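PDB 4XDN: MAU2 chromatid cohesion factor homolog from Saccharomyces cerevisiae, which forms a complex with SCC2 that is required for cohesin to associate with chromosomes, and so takes part in sister chromatid cohesion. Local coordinates for residues A[333-338]-A[558-563]; A[342-347]-A[391-396]. All coordinates share one frame; numbering follows the deposited sequence.

Contacts 1 and 2 meet at the loop 333-338, which packs on 558-563 and touches helix 369-398 through Ile333 and Cys336. Contact 2 is nested in sequence inside the chain segment that contact 1 closes, and their centres lie about 11 Å apart on the same side of the chain's centre. The loop leads directly into helix 339-360, which carries the first half of contact 2. The contacts meet chiefly at Cys336: its O probably accepts a hydrogen bond from NH2 of Arg345 at 2.6 Å, while its SG packs 3.7 Å from CB of Leu396. The sulfate belongs to contact 1, and the chain of another protein packs against both contacts.

Contact 1. Residues A[333-338]-A[558-563]; sequences IVNCYD and LKKALL. With SO4 (sulfate ion), chain F.
Lys559 curls over Val334 to reach Asn335, and its chain can be followed atom by atom. CB and CG pass a sulfate, CD skirts CG1 of Val334, and CE presses on that methyl at 3.3 Å, a tight carbon pair. Bends at chi3 (71°) and chi4 (78°) turn the tip back, where NZ donates to OD1 of Asn335 at 2.9 Å, in the carbonyl plane and on a lone pair; NZ also donates to O2 of the sulfate. The anion, probably from the crystallisation liquor, is gripped further at O4, almost straight (177°), by the backbone N of Lys560 at 2.9 Å. Lys560 centres an inverse gamma turn just ahead of helix 562-575, whose N-cap position is Ala561; facing it, the loop 333-338 runs into helix 339-360, with Asp338 at the N-cap and its OD1 bonded to Gly341 N. OD2 of Asp338 forms a salt bridge with NZ of Lys560 at 3.3 Å. Deeper in, CG2 of Val334 meets CB of Ala561 at 3.4 Å, and a water donates to Val334 O while accepting from Leu562 N. CE1 of Tyr337 rests 3.9 Å from CB of Leu562.

Contact 2. Residues A[342-347]-A[391-396]; sequences NFSRKF and VWEQTL
Helices 339-360 and 369-398 run roughly antiparallel in this largely helical protein, and Arg345 and Glu393 bridge them near the start of the first and the end of the second. The axes of the two short segments stay 10.8 Å apart, their directions differing by 146°, so long side chains do most of the spanning. Glu393 provides the reach. With CG anti to the backbone N and an extended chain beyond it, the carboxylate is carried across to the opposing helix. There OE1 lies 3.3 Å from CB of Ser344 and also passes CG of Arg345, while the hydroxyl of Ser344 is engaged by Ser329 O of helix 317-331. OE2 forms a salt bridge with NH1 of Arg345 at 3.0 Å. This is attraction of charges without a directed hydrogen bond: the oxygen sits well out of the guanidinium plane, no N-H points at it, and the two flat groups are turned 37° from each other.

NH1 and NH2 make their hydrogen bonds to other partners. NH1 gives one to a water that donates in turn to OE1 of Gln394, a second and indirect link between the helices. NH2 serves OD1 of Asn342, one turn earlier, and probably a second acceptor in the preceding loop, Cys336 O. Together these partners probably fix the rotation of the guanidinium, and the nearby positive charge would be expected to stabilise Glu393 as the anion. Trp392 of helix 369-398 hydrogen-bonds through NE1 to the backbone of another protein's chain. The bond from NH2 of Arg345 to OD1 of Asn342 is 2.6 Å long, with the oxygen only 8° out of the guanidinium plane.

Contact 1. Residues A[333-338]-A[558-563]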
ATOM      1  N   ILE A 333       3.986 -10.890  13.098  1.00 33.51           N
ATOM      2  CA  ILE A 333       4.514 -12.006  12.313  1.00 34.76           C
ATOM      3  C   ILE A 333       5.929 -12.367  12.745  1.00 36.18           C
ATOM      4  O   ILE A 333       6.237 -13.539  12.970  1.00 36.21           O
ATOM      5  CB  ILE A 333       4.531 -11.688  10.802  1.00 35.44           C
ATOM      6  CG1 ILE A 333       3.121 -11.376  10.292  1.00 34.61           C
ATOM      7  CG2 ILE A 333       5.146 -12.842  10.008  1.00 34.30           C
ATOM      8  CD1 ILE A 333       2.186 -12.563  10.234  1.00 39.11           C
ATOM      9  N   VAL A 334       6.784 -11.352  12.857  1.00 35.80           N
ATOM     10  CA  VAL A 334       8.197 -11.559  13.163  1.00 37.61           C
ATOM     11  C   VAL A 334       8.372 -12.249  14.512  1.00 39.15           C
ATOM     12  O   VAL A 334       9.323 -13.002  14.711  1.00 44.83           O
ATOM     13  CB  VAL A 334       8.976 -10.215  13.152  1.00 47.31           C
ATOM     14  CG1 VAL A 334       8.511  -9.296  14.282  1.00 48.14           C
ATOM     15  CG2 VAL A 334      10.474 -10.462  13.231  1.00 46.75           C
ATOM     16  N   ASN A 335       7.444 -12.005  15.432  1.00 39.14           N
ATOM     17  CA  ASN A 335       7.483 -12.652  16.738  1.00 42.86           C
ATOM     18  C   ASN A 335       7.331 -14.169  16.594  1.00 46.25           C
ATOM     19  O   ASN A 335       8.056 -14.934  17.230  1.00 51.20           O
ATOM     20  CB  ASN A 335       6.395 -12.084  17.650  1.00 42.14           C
ATOM     21  CG  ASN A 335       6.579 -10.605  17.929  1.00 41.34           C
ATOM     22  OD1 ASN A 335       6.081  -9.749  17.196  1.00 37.21           O
ATOM     23  ND2 ASN A 335       7.295 -10.298  19.003  1.00 42.94           N
ATOM     24  N   CYS A 336       6.365 -14.584  15.775  1.00 44.46           N
ATOM     25  CA  CYS A 336       6.303 -15.944  15.223  1.00 42.65           C
ATOM     26  C   CYS A 336       5.935 -17.057  16.211  1.00 44.63           C
ATOM     27  O   CYS A 336       4.861 -17.645  16.111  1.00 45.67           O
ATOM     28  CB  CYS A 336       7.647 -16.287  14.569  1.00 42.97           C
ATOM     29  SG  CYS A 336       7.705 -17.902  13.786  1.00 53.30           S
ATOM     30  N   TYR A 337       6.830 -17.362  17.146  1.00 45.38           N
ATOM     31  CA  TYR A 337       6.703 -18.568  17.969  1.00 48.95           C
ATOM     32  C   TYR A 337       6.037 -18.316  19.324  1.00 51.60           C
ATOM     33  O   TYR A 337       5.547 -19.247  19.964  1.00 51.14           O
ATOM     34  CB  TYR A 337       8.085 -19.187  18.195  1.00 48.86           C
ATOM     35  CG  TYR A 337       9.020 -18.291  18.972  1.00 51.91           C
ATOM     36  CD1 TYR A 337       9.778 -17.319  18.330  1.00 51.39           C
ATOM     37  CD2 TYR A 337       9.140 -18.408  20.349  1.00 54.49           C
ATOM     38  CE1 TYR A 337      10.624 -16.493  19.035  1.00 53.91           C
ATOM     39  CE2 TYR A 337       9.987 -17.585  21.062  1.00 56.68           C
ATOM     40  CZ  TYR A 337      10.727 -16.632  20.401  1.00 57.10           C
ATOM     41  OH  TYR A 337      11.572 -15.814  21.111  1.00 61.05           O
ATOM     42  N   ASP A 338       6.030 -17.059  19.757  1.00 52.94           N
ATOM     43  CA  ASP A 338       5.514 -16.694  21.074  1.00 53.80           C
ATOM     44  C   ASP A 338       4.028 -16.333  21.018  1.00 53.76           C
ATOM     45  O   ASP A 338       3.354 -16.597  20.022  1.00 51.96           O
ATOM     46  CB  ASP A 338       6.321 -15.525  21.637  1.00 53.91           C
ATOM     47  CG  ASP A 338       6.198 -14.277  20.787  1.00 54.28           C
ATOM     48  OD1 ASP A 338       5.745 -14.401  19.629  1.00 52.00           O
ATOM     49  OD2 ASP A 338       6.553 -13.181  21.269  1.00 56.11           O
ATOM     50  N   LEU A 558      14.974  -3.681  19.591  1.00 44.92           N
ATOM     51  CA  LEU A 558      14.584  -4.624  18.553  1.00 44.25           C
ATOM     52  C   LEU A 558      13.398  -5.455  19.007  1.00 46.10           C
ATOM     53  O   LEU A 558      13.357  -5.920  20.147  1.00 45.19           O
ATOM     54  CB  LEU A 558      15.753  -5.543  18.196  1.00 41.85           C
ATOM     55  CG  LEU A 558      16.988  -4.863  17.605  1.00 42.36           C
ATOM     56  CD1 LEU A 558      18.111  -5.866  17.438  1.00 40.02           C
ATOM     57  CD2 LEU A 558      16.649  -4.208  16.275  1.00 42.73           C
ATOM     58  N   LYS A 559      12.430  -5.638  18.114  1.00 46.72           N
ATOM     59  CA  LYS A 559      11.372  -6.606  18.349  1.00 49.37           C
ATOM     60  C   LYS A 559      12.008  -7.977  18.528  1.00 47.12           C
ATOM     61  O   LYS A 559      13.125  -8.214  18.066  1.00 46.35           O
ATOM     62  CB  LYS A 559      10.371  -6.625  17.197  1.00 53.32           C
ATOM     63  CG  LYS A 559       9.243  -5.613  17.332  1.00 60.64           C
ATOM     64  CD  LYS A 559       8.190  -5.801  16.251  1.00 65.79           C
ATOM     65  CE  LYS A 559       7.373  -7.072  16.463  1.00 69.25           C
ATOM     66  NZ  LYS A 559       6.327  -6.925  17.519  1.00 72.15           N
ATOM     67  N   LYS A 560      11.302  -8.884  19.194  1.00 46.38           N
ATOM     68  CA  LYS A 560      11.867 -10.187  19.523  1.00 45.77           C
ATOM     69  C   LYS A 560      11.943 -11.096  18.299  1.00 43.67           C
ATOM     70  O   LYS A 560      11.413 -12.207  18.305  1.00 45.61           O
ATOM     71  CB  LYS A 560      11.048 -10.854  20.628  1.00 48.43           C
ATOM     72  CG  LYS A 560      10.918 -10.003  21.889  1.00 53.63           C
ATOM     73  CD  LYS A 560      10.023 -10.648  22.940  1.00 59.83           C
ATOM     74  CE  LYS A 560       8.631 -10.948  22.396  1.00 64.77           C
ATOM     75  NZ  LYS A 560       7.581 -10.881  23.451  1.00 69.37           N
ATOM     76  N   ALA A 561      12.597 -10.615  17.247  1.00 39.29           N
ATOM     77  CA  ALA A 561      12.933 -11.457  16.112  1.00 37.03           C
ATOM     78  C   ALA A 561      14.002 -12.438  16.566  1.00 35.48           C
ATOM     79  O   ALA A 561      15.111 -12.030  16.906  1.00 35.35           O
ATOM     80  CB  ALA A 561      13.421 -10.623  14.945  1.00 37.15           C
ATOM     81  N   LEU A 562      13.664 -13.724  16.573  1.00 34.81           N
ATOM     82  CA  LEU A 562      14.529 -14.737  17.166  1.00 32.30           C
ATOM     83  C   LEU A 562      15.939 -14.722  16.594  1.00 31.42           C
ATOM     84  O   LEU A 562      16.905 -14.549  17.335  1.00 30.23           O
ATOM     85  CB  LEU A 562      13.932 -16.131  16.979  1.00 32.31           C
ATOM     86  CG  LEU A 562      14.734 -17.265  17.624  1.00 32.29           C
ATOM     87  CD1 LEU A 562      14.722 -17.137  19.141  1.00 31.16           C
ATOM     88  CD2 LEU A 562      14.189 -18.608  17.195  1.00 33.59           C
ATOM     89  N   LEU A 563      16.055 -14.911  15.282  1.00 30.58           N
ATOM     90  CA  LEU A 563      17.365 -15.009  14.647  1.00 31.70           C
ATOM     91  C   LEU A 563      18.188 -13.750  14.895  1.00 32.81           C
ATOM     92  O   LEU A 563      19.384 -13.826  15.173  1.00 31.82           O
ATOM     93  CB  LEU A 563      17.225 -15.253  13.142  1.00 31.97           C
ATOM     94  CG  LEU A 563      18.543 -15.326  12.358  1.00 31.47           C
ATOM     95  CD1 LEU A 563      19.434 -16.446  12.875  1.00 33.30           C
ATOM     96  CD2 LEU A 563      18.282 -15.502  10.876  1.00 30.88           C
TER
HETATM   97  S   SO4 F 704       8.207  -7.305  20.938  1.00 57.12           S
HETATM   98  O1  SO4 F 704       7.668  -7.966  22.122  1.00 56.18           O
HETATM   99  O2  SO4 F 704       7.204  -6.394  20.395  1.00 58.17           O
HETATM  100  O3  SO4 F 704       9.401  -6.549  21.307  1.00 60.75           O
HETATM  101  O4  SO4 F 704       8.562  -8.301  19.933  1.00 55.67           O
HETATM  102  O   HOH W   1      11.442 -14.523  14.698  1.00 25.64           O

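Contact 2. Residues A[342-347]-A[391-396]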
ATOM      1  N   ASN A 342       1.218 -16.333  17.939  1.00 46.87           N
ATOM      2  CA  ASN A 342      -0.033 -17.079  18.027  1.00 46.89           C
ATOM      3  C   ASN A 342      -1.238 -16.209  17.686  1.00 45.96           C
ATOM      4  O   ASN A 342      -2.225 -16.694  17.130  1.00 47.22           O
ATOM      5  CB  ASN A 342      -0.204 -17.675  19.426  1.00 49.30           C
ATOM      6  CG  ASN A 342       0.653 -18.909  19.647  1.00 51.91           C
ATOM      7  OD1 ASN A 342       1.515 -19.236  18.833  1.00 51.59           O
ATOM      8  ND2 ASN A 342       0.416 -19.601  20.756  1.00 54.41           N
ATOM      9  N   PHE A 343      -1.156 -14.924  18.024  1.00 43.01           N
ATOM     10  CA  PHE A 343      -2.211 -13.975  17.682  1.00 40.22           C
ATOM     11  C   PHE A 343      -2.424 -13.949  16.171  1.00 37.10           C
ATOM     12  O   PHE A 343      -3.555 -14.021  15.695  1.00 39.93           O
ATOM     13  CB  PHE A 343      -1.862 -12.573  18.200  1.00 40.46           C
ATOM     14  CG  PHE A 343      -2.897 -11.528  17.889  1.00 41.79           C
ATOM     15  CD1 PHE A 343      -2.910 -10.890  16.659  1.00 41.43           C
ATOM     16  CD2 PHE A 343      -3.848 -11.171  18.832  1.00 42.16           C
ATOM     17  CE1 PHE A 343      -3.858  -9.926  16.372  1.00 40.23           C
ATOM     18  CE2 PHE A 343      -4.796 -10.207  18.551  1.00 41.42           C
ATOM     19  CZ  PHE A 343      -4.801  -9.584  17.320  1.00 39.46           C
ATOM     20  N   SER A 344      -1.327 -13.853  15.425  1.00 35.79           N
ATOM     21  CA  SER A 344      -1.383 -13.796  13.968  1.00 38.28           C
ATOM     22  C   SER A 344      -2.021 -15.051  13.379  1.00 38.07           C
ATOM     23  O   SER A 344      -2.931 -14.961  12.555  1.00 35.90           O
ATOM     24  CB  SER A 344       0.020 -13.609  13.384  1.00 40.36           C
ATOM     25  OG  SER A 344       0.561 -12.353  13.750  1.00 41.05           O
ATOM     26  N   ARG A 345      -1.534 -16.213  13.803  1.00 38.24           N
ATOM     27  CA  ARG A 345      -2.062 -17.490  13.332  1.00 40.58           C
ATOM     28  C   ARG A 345      -3.551 -17.630  13.627  1.00 41.23           C
ATOM     29  O   ARG A 345      -4.256 -18.375  12.945  1.00 42.26           O
ATOM     30  CB  ARG A 345      -1.303 -18.658  13.968  1.00 40.44           C
ATOM     31  CG  ARG A 345      -0.098 -19.133  13.172  1.00 41.08           C
ATOM     32  CD  ARG A 345       0.566 -20.332  13.837  1.00 42.48           C
ATOM     33  NE  ARG A 345       1.139 -19.986  15.135  1.00 42.51           N
ATOM     34  CZ  ARG A 345       2.316 -19.388  15.304  1.00 41.68           C
ATOM     35  NH1 ARG A 345       3.061 -19.060  14.255  1.00 39.92           N
ATOM     36  NH2 ARG A 345       2.748 -19.114  16.528  1.00 43.28           N
ATOM     37  N   LYS A 346      -4.023 -16.913  14.643  1.00 40.39           N
ATOM     38  CA  LYS A 346      -5.419 -16.998  15.053  1.00 40.92           C
ATOM     39  C   LYS A 346      -6.315 -16.007  14.316  1.00 42.11           C
ATOM     40  O   LYS A 346      -7.439 -16.346  13.944  1.00 44.53           O
ATOM     41  CB  LYS A 346      -5.548 -16.763  16.561  1.00 43.03           C
ATOM     42  CG  LYS A 346      -6.991 -16.777  17.045  1.00 46.72           C
ATOM     43  CD  LYS A 346      -7.106 -16.647  18.552  1.00 50.28           C
ATOM     44  CE  LYS A 346      -8.538 -16.908  19.000  1.00 52.49           C
ATOM     45  NZ  LYS A 346      -8.799 -16.459  20.394  1.00 54.45           N
ATOM     46  N   PHE A 347      -5.823 -14.789  14.107  1.00 40.67           N
ATOM     47  CA  PHE A 347      -6.681 -13.694  13.664  1.00 39.02           C
ATOM     48  C   PHE A 347      -6.515 -13.301  12.196  1.00 38.25           C
ATOM     49  O   PHE A 347      -7.341 -12.560  11.661  1.00 39.20           O
ATOM     50  CB  PHE A 347      -6.451 -12.474  14.559  1.00 37.58           C
ATOM     51  CG  PHE A 347      -7.051 -12.621  15.927  1.00 39.41           C
ATOM     52  CD1 PHE A 347      -8.428 -12.657  16.092  1.00 39.62           C
ATOM     53  CD2 PHE A 347      -6.244 -12.740  17.046  1.00 40.53           C
ATOM     54  CE1 PHE A 347      -8.988 -12.801  17.348  1.00 41.66           C
ATOM     55  CE2 PHE A 347      -6.798 -12.884  18.305  1.00 42.27           C
ATOM     56  CZ  PHE A 347      -8.173 -12.916  18.456  1.00 42.20           C
ATOM     57  N   VAL A 391       1.888 -17.940   5.053  1.00 33.71           N
ATOM     58  CA  VAL A 391       3.052 -18.641   4.534  1.00 34.53           C
ATOM     59  C   VAL A 391       4.333 -18.062   5.129  1.00 33.96           C
ATOM     60  O   VAL A 391       5.242 -18.806   5.495  1.00 31.81           O
ATOM     61  CB  VAL A 391       3.098 -18.566   2.989  1.00 34.38           C
ATOM     62  CG1 VAL A 391       4.428 -19.094   2.426  1.00 34.96           C
ATOM     63  CG2 VAL A 391       1.935 -19.342   2.398  1.00 33.88           C
ATOM     64  N   TRP A 392       4.402 -16.739   5.237  1.00 31.83           N
ATOM     65  CA  TRP A 392       5.609 -16.104   5.745  1.00 30.25           C
ATOM     66  C   TRP A 392       5.863 -16.486   7.197  1.00 30.33           C
ATOM     67  O   TRP A 392       6.994 -16.797   7.573  1.00 29.97           O
ATOM     68  CB  TRP A 392       5.534 -14.584   5.622  1.00 30.06           C
ATOM     69  CG  TRP A 392       6.880 -13.955   5.788  1.00 27.95           C
ATOM     70  CD1 TRP A 392       7.480 -13.594   6.958  1.00 26.89           C
ATOM     71  CD2 TRP A 392       7.810 -13.634   4.745  1.00 26.94           C
ATOM     72  NE1 TRP A 392       8.723 -13.063   6.711  1.00 27.26           N
ATOM     73  CE2 TRP A 392       8.950 -13.077   5.360  1.00 26.00           C
ATOM     74  CE3 TRP A 392       7.789 -13.763   3.353  1.00 27.19           C
ATOM     75  CZ2 TRP A 392      10.055 -12.645   4.629  1.00 24.62           C
ATOM     76  CZ3 TRP A 392       8.888 -13.332   2.630  1.00 26.38           C
ATOM     77  CH2 TRP A 392      10.006 -12.782   3.270  1.00 24.28           C
ATOM     78  N   GLU A 393       4.814 -16.467   8.014  1.00 29.10           N
ATOM     79  CA  GLU A 393       4.973 -16.785   9.425  1.00 32.76           C
ATOM     80  C   GLU A 393       5.373 -18.248   9.608  1.00 33.39           C
ATOM     81  O   GLU A 393       6.143 -18.576  10.508  1.00 32.69           O
ATOM     82  CB  GLU A 393       3.690 -16.492  10.208  1.00 34.16           C
ATOM     83  CG  GLU A 393       3.891 -16.609  11.715  1.00 37.41           C
ATOM     84  CD  GLU A 393       2.651 -16.276  12.520  1.00 41.03           C
ATOM     85  OE1 GLU A 393       1.555 -16.179  11.928  1.00 42.66           O
ATOM     86  OE2 GLU A 393       2.781 -16.113  13.752  1.00 43.32           O
ATOM     87  N   GLN A 394       4.850 -19.121   8.752  1.00 37.22           N
ATOM     88  CA  GLN A 394       5.206 -20.536   8.790  1.00 40.70           C
ATOM     89  C   GLN A 394       6.667 -20.734   8.408  1.00 36.70           C
ATOM     90  O   GLN A 394       7.362 -21.564   8.995  1.00 33.88           O
ATOM     91  CB  GLN A 394       4.307 -21.348   7.856  1.00 45.34           C
ATOM     92  CG  GLN A 394       3.033 -21.861   8.510  1.00 50.09           C
ATOM     93  CD  GLN A 394       3.301 -22.845   9.634  1.00 52.93           C
ATOM     94  OE1 GLN A 394       2.743 -22.725  10.726  1.00 54.75           O
ATOM     95  NE2 GLN A 394       4.152 -23.830   9.370  1.00 53.57           N
ATOM     96  N   THR A 395       7.125 -19.968   7.422  1.00 34.71           N
ATOM     97  CA  THR A 395       8.511 -20.036   6.978  1.00 34.92           C
ATOM     98  C   THR A 395       9.453 -19.634   8.105  1.00 34.67           C
ATOM     99  O   THR A 395      10.486 -20.273   8.320  1.00 34.80           O
ATOM    100  CB  THR A 395       8.755 -19.131   5.749  1.00 34.40           C
ATOM    101  OG1 THR A 395       7.926 -19.562   4.664  1.00 33.96           O
ATOM    102  CG2 THR A 395      10.213 -19.184   5.308  1.00 33.82           C
ATOM    103  N   LEU A 396       9.093 -18.577   8.822  1.00 34.65           N
ATOM    104  CA  LEU A 396       9.858 -18.146   9.986  1.00 35.71           C
ATOM    105  C   LEU A 396       9.874 -19.230  11.057  1.00 35.26           C
ATOM    106  O   LEU A 396      10.903 -19.490  11.679  1.00 36.13           O
ATOM    107  CB  LEU A 396       9.275 -16.858  10.568  1.00 38.32           C
ATOM    108  CG  LEU A 396       9.990 -15.552  10.223  1.00 42.41           C
ATOM    109  CD1 LEU A 396       9.152 -14.371  10.678  1.00 44.27           C
ATOM    110  CD2 LEU A 396      11.368 -15.509  10.864  1.00 44.18           C
TER
HETATM  111  O   HOH W   2       2.895 -19.835  11.595  1.00 42.56           O